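Local coordinates for protein HTPA Reductase (Selaginella moellendorffii, PDB 5U5N) that probably reduces 4-hydroxy-tetrahydrodipicolinate to tetrahydrodipicolinate with NADH or NADPH, the fourth step from aspartate on the diaminopimelate route to lysine, at residues V1-T13 and A24-G38. Sequence-based numbering, arbitrary orientation. Where two conformers were deposited one is given.
Sequences VLAAAPVMVNDCT and AVAAGLRLVPLSLTG. With NAD (nicotinamide-adenine-dinucleotide), chain C.
Val7 and Leu31 are joined by a parallel backbone bridge: Val7 N donates to Arg30 O at 2.8 Å, and Val32 N returns a bond to Val7 O. Past this bridge, strands 7-10 and 34-37 run side by side in nearly the same direction (22°), but water and side chains take over the pairing. One water accepts from Val9 N and donates to Val32 O and Leu34 O. Ser35 is small, and its hydroxyl reaches the strand backbone: with OG anti to its own N (chi1 -171°) it donates a hydrogen bond to Val9 O in the carbonyl plane, 2.6 Å away. Asn10 supplies an acceptor for the next amide: Leu36 N reaches OD1 at 3.1 Å from above the plane of the side-chain amide.

Apolar contacts lie at the helix end and on both faces of strand 7-10. Leu29, just past the Schellman turn at Gly28, presses CD2 tightly on Ala4 CB (3.5 Å) and meets Leu2 CD1. The Val9 and Leu31 side chains cross at about a right angle, CG2 against CD1, while the extended Met8 carries CE to Leu36 CD1, 4.0 Å away.

Asp11 closes the contact beside the cofactor. OD1 accepts from Thr13 N, closing an Asx turn, and from Thr13 OG1, both on the same face of the carboxylate, which steadies its rotation; OD2 receives Thr37 OG1 at 2.7 Å and NAD O3B at 2.9 Å. An asparagine here would probably leave either the two hydroxyls on OD2 or the two Thr13 donors on OD1 facing an amide N-H, without the charge. Gly38 N adds a weak bond to NAD O2B, and a side chain there would strike the adenine. Strand 7-10, the helix after it and strand 34-37 thus form the first beta-alpha-beta unit of a Rossmann fold, with the adenosine ribose bound at the strand ends.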
loop_
_atom_site.group_PDB
_atom_site.type_symbol
_atom_site.label_atom_id
_atom_site.label_comp_id
_atom_site.label_asym_id
_atom_site.label_seq_id
_atom_site.Cartn_x
_atom_site.Cartn_y
_atom_site.Cartn_z
ATOM N N VAL A 1 -29.457 -3.597 -2.821
ATOM C CA VAL A 1 -30.196 -3.241 -4.056
ATOM C C VAL A 1 -29.442 -2.280 -4.991
ATOM O O VAL A 1 -29.044 -1.186 -4.612
ATOM C CB VAL A 1 -31.610 -2.658 -3.757
ATOM C CG1 VAL A 1 -31.528 -1.269 -3.107
ATOM C CG2 VAL A 1 -32.453 -2.595 -5.040
ATOM N N LEU A 2 -29.302 -2.710 -6.243
ATOM C CA LEU A 2 -28.472 -1.996 -7.229
ATOM C C LEU A 2 -29.114 -0.828 -7.959
ATOM O O LEU A 2 -28.485 0.217 -8.042
ATOM C CB LEU A 2 -27.875 -2.961 -8.236
ATOM C CG LEU A 2 -27.022 -4.112 -7.717
ATOM C CD1 LEU A 2 -26.393 -4.720 -8.944
ATOM C CD2 LEU A 2 -25.955 -3.787 -6.667
ATOM N N ALA A 3 -30.343 -0.959 -8.473
ATOM C CA ALA A 3 -31.050 0.182 -9.109
ATOM C C ALA A 3 -30.231 0.879 -10.229
ATOM O O ALA A 3 -30.208 2.089 -10.381
ATOM C CB ALA A 3 -31.479 1.186 -8.046
ATOM N N ALA A 4 -29.530 0.067 -10.990
ATOM C CA ALA A 4 -28.597 0.559 -11.972
ATOM C C ALA A 4 -29.196 0.479 -13.382
ATOM O O ALA A 4 -30.100 -0.294 -13.645
ATOM C CB ALA A 4 -27.353 -0.277 -11.904
ATOM N N ALA A 5 -28.626 1.231 -14.307
ATOM C CA ALA A 5 -28.948 1.128 -15.734
ATOM C C ALA A 5 -28.759 -0.299 -16.264
ATOM O O ALA A 5 -27.870 -1.023 -15.814
ATOM C CB ALA A 5 -28.053 2.089 -16.503
ATOM N N PRO A 6 -29.573 -0.710 -17.239
ATOM C CA PRO A 6 -29.288 -1.970 -17.926
ATOM C C PRO A 6 -28.028 -1.868 -18.797
ATOM O O PRO A 6 -27.647 -0.787 -19.188
ATOM C CB PRO A 6 -30.538 -2.171 -18.784
ATOM C CG PRO A 6 -30.974 -0.799 -19.119
ATOM C CD PRO A 6 -30.685 0.013 -17.887
ATOM N N VAL A 7 -27.365 -2.985 -19.045
ATOM C CA VAL A 7 -26.117 -2.960 -19.794
ATOM C C VAL A 7 -26.197 -3.796 -21.083
ATOM O O VAL A 7 -26.749 -4.891 -21.085
ATOM C CB VAL A 7 -24.877 -3.420 -18.984
ATOM C CG1 VAL A 7 -24.624 -2.448 -17.877
ATOM C CG2 VAL A 7 -25.005 -4.817 -18.410
ATOM N N MET A 8 -25.579 -3.268 -22.145
ATOM C CA MET A 8 -25.416 -3.987 -23.399
ATOM C C MET A 8 -23.949 -4.271 -23.488
ATOM O O MET A 8 -23.136 -3.346 -23.510
ATOM C CB MET A 8 -25.892 -3.128 -24.576
ATOM C CG MET A 8 -25.730 -3.750 -25.970
ATOM S SD MET A 8 -26.102 -2.511 -27.226
ATOM C CE MET A 8 -26.315 -3.524 -28.710
ATOM N N VAL A 9 -23.599 -5.549 -23.545
ATOM C CA VAL A 9 -22.198 -5.958 -23.675
ATOM C C VAL A 9 -21.898 -6.326 -25.113
ATOM O O VAL A 9 -22.426 -7.311 -25.602
ATOM C CB VAL A 9 -21.872 -7.157 -22.748
ATOM C CG1 VAL A 9 -20.430 -7.554 -22.875
ATOM C CG2 VAL A 9 -22.247 -6.833 -21.309
ATOM N N ASN A 10 -21.051 -5.508 -25.765
ATOM C CA ASN A 10 -20.486 -5.761 -27.088
ATOM C C ASN A 10 -19.025 -6.113 -26.899
ATOM O O ASN A 10 -18.252 -5.243 -26.489
ATOM C CB ASN A 10 -20.638 -4.511 -27.955
ATOM C CG ASN A 10 -22.076 -4.036 -28.005
ATOM O OD1 ASN A 10 -22.992 -4.844 -27.927
ATOM N ND2 ASN A 10 -22.287 -2.759 -28.167
ATOM N N ASP A 11 -18.585 -7.350 -27.133
ATOM C CA ASP A 11 -19.259 -8.461 -27.790
ATOM C C ASP A 11 -19.418 -9.544 -26.746
ATOM O O ASP A 11 -18.426 -10.020 -26.229
ATOM C CB ASP A 11 -18.312 -8.933 -28.916
ATOM C CG ASP A 11 -18.804 -10.156 -29.688
ATOM O OD1 ASP A 11 -19.888 -10.725 -29.419
ATOM O OD2 ASP A 11 -18.063 -10.573 -30.616
ATOM N N CYS A 12 -20.645 -9.961 -26.450
ATOM C CA CYS A 12 -20.828 -11.007 -25.444
ATOM C C CYS A 12 -20.297 -12.393 -25.861
ATOM O O CYS A 12 -20.245 -13.287 -25.011
ATOM C CB CYS A 12 -22.280 -11.074 -24.974
ATOM S SG CYS A 12 -23.391 -11.815 -26.166
ATOM N N THR A 13 -19.894 -12.568 -27.134
ATOM C CA THR A 13 -19.256 -13.801 -27.601
ATOM C C THR A 13 -17.752 -13.801 -27.527
ATOM O O THR A 13 -17.151 -14.844 -27.663
ATOM C CB THR A 13 -19.624 -14.109 -29.091
ATOM O OG1 THR A 13 -19.066 -13.120 -29.969
ATOM C CG2 THR A 13 -21.107 -14.138 -29.259
ATOM N N ALA A 24 -22.209 -9.681 -14.869
ATOM C CA ALA A 24 -23.281 -8.688 -14.750
ATOM C C ALA A 24 -24.585 -9.363 -14.327
ATOM O O ALA A 24 -25.276 -8.878 -13.443
ATOM C CB ALA A 24 -23.452 -7.883 -16.060
ATOM N N VAL A 25 -24.894 -10.484 -14.974
ATOM C CA VAL A 25 -26.133 -11.265 -14.742
ATOM C C VAL A 25 -26.159 -11.810 -13.299
ATOM O O VAL A 25 -27.116 -11.606 -12.593
ATOM C CB VAL A 25 -26.274 -12.403 -15.792
ATOM C CG1 VAL A 25 -27.217 -13.487 -15.362
ATOM C CG2 VAL A 25 -26.746 -11.820 -17.109
ATOM N N ALA A 26 -25.091 -12.480 -12.889
ATOM C CA ALA A 26 -24.938 -13.024 -11.542
ATOM C C ALA A 26 -25.008 -11.966 -10.428
ATOM O O ALA A 26 -25.562 -12.225 -9.389
ATOM C CB ALA A 26 -23.635 -13.799 -11.441
ATOM N N ALA A 27 -24.467 -10.785 -10.684
ATOM C CA ALA A 27 -24.551 -9.635 -9.767
ATOM C C ALA A 27 -25.934 -9.001 -9.670
ATOM O O ALA A 27 -26.179 -8.222 -8.759
ATOM C CB ALA A 27 -23.558 -8.557 -10.215
ATOM N N GLY A 28 -26.822 -9.279 -10.624
ATOM C CA GLY A 28 -28.160 -8.688 -10.645
ATOM C C GLY A 28 -28.304 -7.416 -11.467
ATOM O O GLY A 28 -29.263 -6.675 -11.290
ATOM N N LEU A 29 -27.365 -7.134 -12.359
ATOM C CA LEU A 29 -27.628 -6.135 -13.383
ATOM C C LEU A 29 -28.520 -6.733 -14.438
ATOM O O LEU A 29 -28.491 -7.906 -14.670
ATOM C CB LEU A 29 -26.341 -5.650 -14.035
ATOM C CG LEU A 29 -25.562 -4.733 -13.119
ATOM C CD1 LEU A 29 -24.271 -4.333 -13.814
ATOM C CD2 LEU A 29 -26.396 -3.490 -12.790
ATOM N N ARG A 30 -29.327 -5.888 -15.052
ATOM C CA ARG A 30 -30.133 -6.252 -16.201
ATOM C C ARG A 30 -29.301 -6.215 -17.520
ATOM O O ARG A 30 -28.827 -5.166 -17.939
ATOM C CB ARG A 30 -31.270 -5.275 -16.296
ATOM C CG ARG A 30 -32.261 -5.660 -17.342
ATOM C CD ARG A 30 -33.403 -4.737 -17.178
ATOM N NE ARG A 30 -34.603 -5.308 -17.744
ATOM C CZ ARG A 30 -35.739 -4.657 -17.792
ATOM N NH1 ARG A 30 -35.831 -3.414 -17.304
ATOM N NH2 ARG A 30 -36.784 -5.258 -18.311
ATOM N N LEU A 31 -29.142 -7.381 -18.140
ATOM C CA LEU A 31 -28.451 -7.553 -19.404
ATOM C C LEU A 31 -29.443 -7.407 -20.563
ATOM O O LEU A 31 -30.379 -8.218 -20.715
ATOM C CB LEU A 31 -27.787 -8.945 -19.471
ATOM C CG LEU A 31 -26.992 -9.295 -20.725
ATOM C CD1 LEU A 31 -25.735 -8.465 -20.828
ATOM C CD2 LEU A 31 -26.645 -10.758 -20.797
ATOM N N VAL A 32 -29.202 -6.405 -21.404
ATOM C CA VAL A 32 -30.006 -6.162 -22.601
ATOM C C VAL A 32 -29.782 -7.375 -23.516
ATOM O O VAL A 32 -28.641 -7.735 -23.762
ATOM C CB VAL A 32 -29.569 -4.840 -23.264
ATOM C CG1 VAL A 32 -30.239 -4.668 -24.616
ATOM C CG2 VAL A 32 -29.912 -3.664 -22.370
ATOM N N PRO A 33 -30.863 -8.047 -23.998
ATOM C CA PRO A 33 -30.652 -9.274 -24.760
ATOM C C PRO A 33 -30.337 -9.022 -26.248
ATOM O O PRO A 33 -30.828 -9.748 -27.132
ATOM C CB PRO A 33 -31.982 -9.989 -24.584
ATOM C CG PRO A 33 -32.960 -8.877 -24.624
ATOM C CD PRO A 33 -32.303 -7.741 -23.889
ATOM N N LEU A 34 -29.503 -8.018 -26.510
ATOM C CA LEU A 34 -28.912 -7.755 -27.826
ATOM C C LEU A 34 -27.452 -7.441 -27.659
ATOM O O LEU A 34 -27.067 -6.830 -26.690
ATOM C CB LEU A 34 -29.613 -6.587 -28.510
ATOM C CG LEU A 34 -31.034 -6.879 -28.972
ATOM C CD1 LEU A 34 -31.866 -5.634 -29.024
ATOM C CD2 LEU A 34 -31.015 -7.516 -30.329
ATOM N N SER A 35 -26.641 -7.907 -28.591
ATOM C CA SER A 35 -25.217 -7.664 -28.614
ATOM C C SER A 35 -24.762 -7.489 -30.061
ATOM O O SER A 35 -25.466 -7.884 -31.007
ATOM C CB SER A 35 -24.493 -8.839 -27.953
ATOM O OG SER A 35 -23.103 -8.558 -27.768
ATOM N N LEU A 36 -23.609 -6.856 -30.230
ATOM C CA LEU A 36 -23.009 -6.624 -31.538
ATOM C C LEU A 36 -21.712 -7.397 -31.562
ATOM O O LEU A 36 -20.931 -7.355 -30.583
ATOM C CB LEU A 36 -22.788 -5.132 -31.752
ATOM C CG LEU A 36 -24.088 -4.375 -31.997
ATOM C CD1 LEU A 36 -23.915 -2.886 -31.871
ATOM C CD2 LEU A 36 -24.636 -4.679 -33.394
ATOM N N THR A 37 -21.506 -8.163 -32.625
ATOM C CA THR A 37 -20.300 -8.964 -32.792
ATOM C C THR A 37 -19.545 -8.379 -33.974
ATOM O O THR A 37 -20.030 -7.436 -34.622
ATOM C CB THR A 37 -20.594 -10.490 -32.901
ATOM O OG1 THR A 37 -19.365 -11.222 -32.865
ATOM C CG2 THR A 37 -21.379 -10.856 -34.173
ATOM N N GLY A 38 -18.348 -8.900 -34.222
ATOM C CA GLY A 38 -17.396 -8.216 -35.107
ATOM C C GLY A 38 -17.587 -8.528 -36.561
ATOM O O GLY A 38 -18.340 -9.443 -36.902
HETATM P PA NAD C . -11.778 -11.789 -28.179
HETATM O O1A NAD C . -10.940 -11.887 -29.441
HETATM O O2A NAD C . -12.088 -13.012 -27.338
HETATM O O5B NAD C . -13.180 -11.106 -28.504
HETATM C C5B NAD C . -13.293 -9.816 -29.072
HETATM C C4B NAD C . -14.603 -9.820 -29.850
HETATM O O4B NAD C . -14.894 -8.532 -30.392
HETATM C C3B NAD C . -14.607 -10.811 -31.014
HETATM O O3B NAD C . -15.474 -11.914 -30.693
HETATM C C2B NAD C . -15.033 -9.984 -32.237
HETATM O O2B NAD C . -15.901 -10.722 -33.127
HETATM C C1B NAD C . -15.648 -8.725 -31.594
HETATM N N9A NAD C . -15.668 -7.463 -32.382
HETATM C C8A NAD C . -14.717 -7.006 -33.223
HETATM N N7A NAD C . -15.082 -5.816 -33.756
HETATM C C5A NAD C . -16.282 -5.485 -33.245
HETATM C C6A NAD C . -17.237 -4.367 -33.401
HETATM N N6A NAD C . -16.962 -3.329 -34.220
HETATM N N1A NAD C . -18.389 -4.396 -32.694
HETATM C C2A NAD C . -18.694 -5.423 -31.873
HETATM N N3A NAD C . -17.869 -6.484 -31.695
HETATM C C4A NAD C . -16.668 -6.569 -32.337
HETATM O O3 NAD C . -11.103 -10.628 -27.279
HETATM P PN NAD C . -11.088 -10.633 -25.657
HETATM O O1N NAD C . -10.182 -11.776 -25.262
HETATM O O2N NAD C . -12.513 -10.584 -25.138
HETATM O O5D NAD C . -10.437 -9.178 -25.402
HETATM C C5D NAD C . -11.104 -8.022 -25.896
HETATM C C4D NAD C . -10.323 -6.737 -25.657
HETATM O O4D NAD C . -10.362 -6.418 -24.261
HETATM C C3D NAD C . -8.843 -6.815 -26.059
HETATM O O3D NAD C . -8.413 -5.607 -26.712
HETATM C C2D NAD C . -8.120 -6.990 -24.737
HETATM O O2D NAD C . -6.810 -6.421 -24.721
HETATM C C1D NAD C . -9.023 -6.218 -23.785
HETATM N N1N NAD C . -8.879 -6.550 -22.352
HETATM C C2N NAD C . -8.856 -5.506 -21.504
HETATM C C3N NAD C . -8.740 -5.671 -20.127
HETATM C C7N NAD C . -8.701 -4.466 -19.205
HETATM O O7N NAD C . -8.130 -4.573 -18.132
HETATM N N7N NAD C . -9.262 -3.292 -19.541
HETATM C C4N NAD C . -8.640 -6.974 -19.636
HETATM C C5N NAD C . -8.662 -8.053 -20.516
HETATM C C6N NAD C . -8.784 -7.816 -21.885
HETATM O O HOH W 1 -29.238 -2.913 -14.301
HETATM O O HOH W 2 -25.882 -7.301 -24.161
#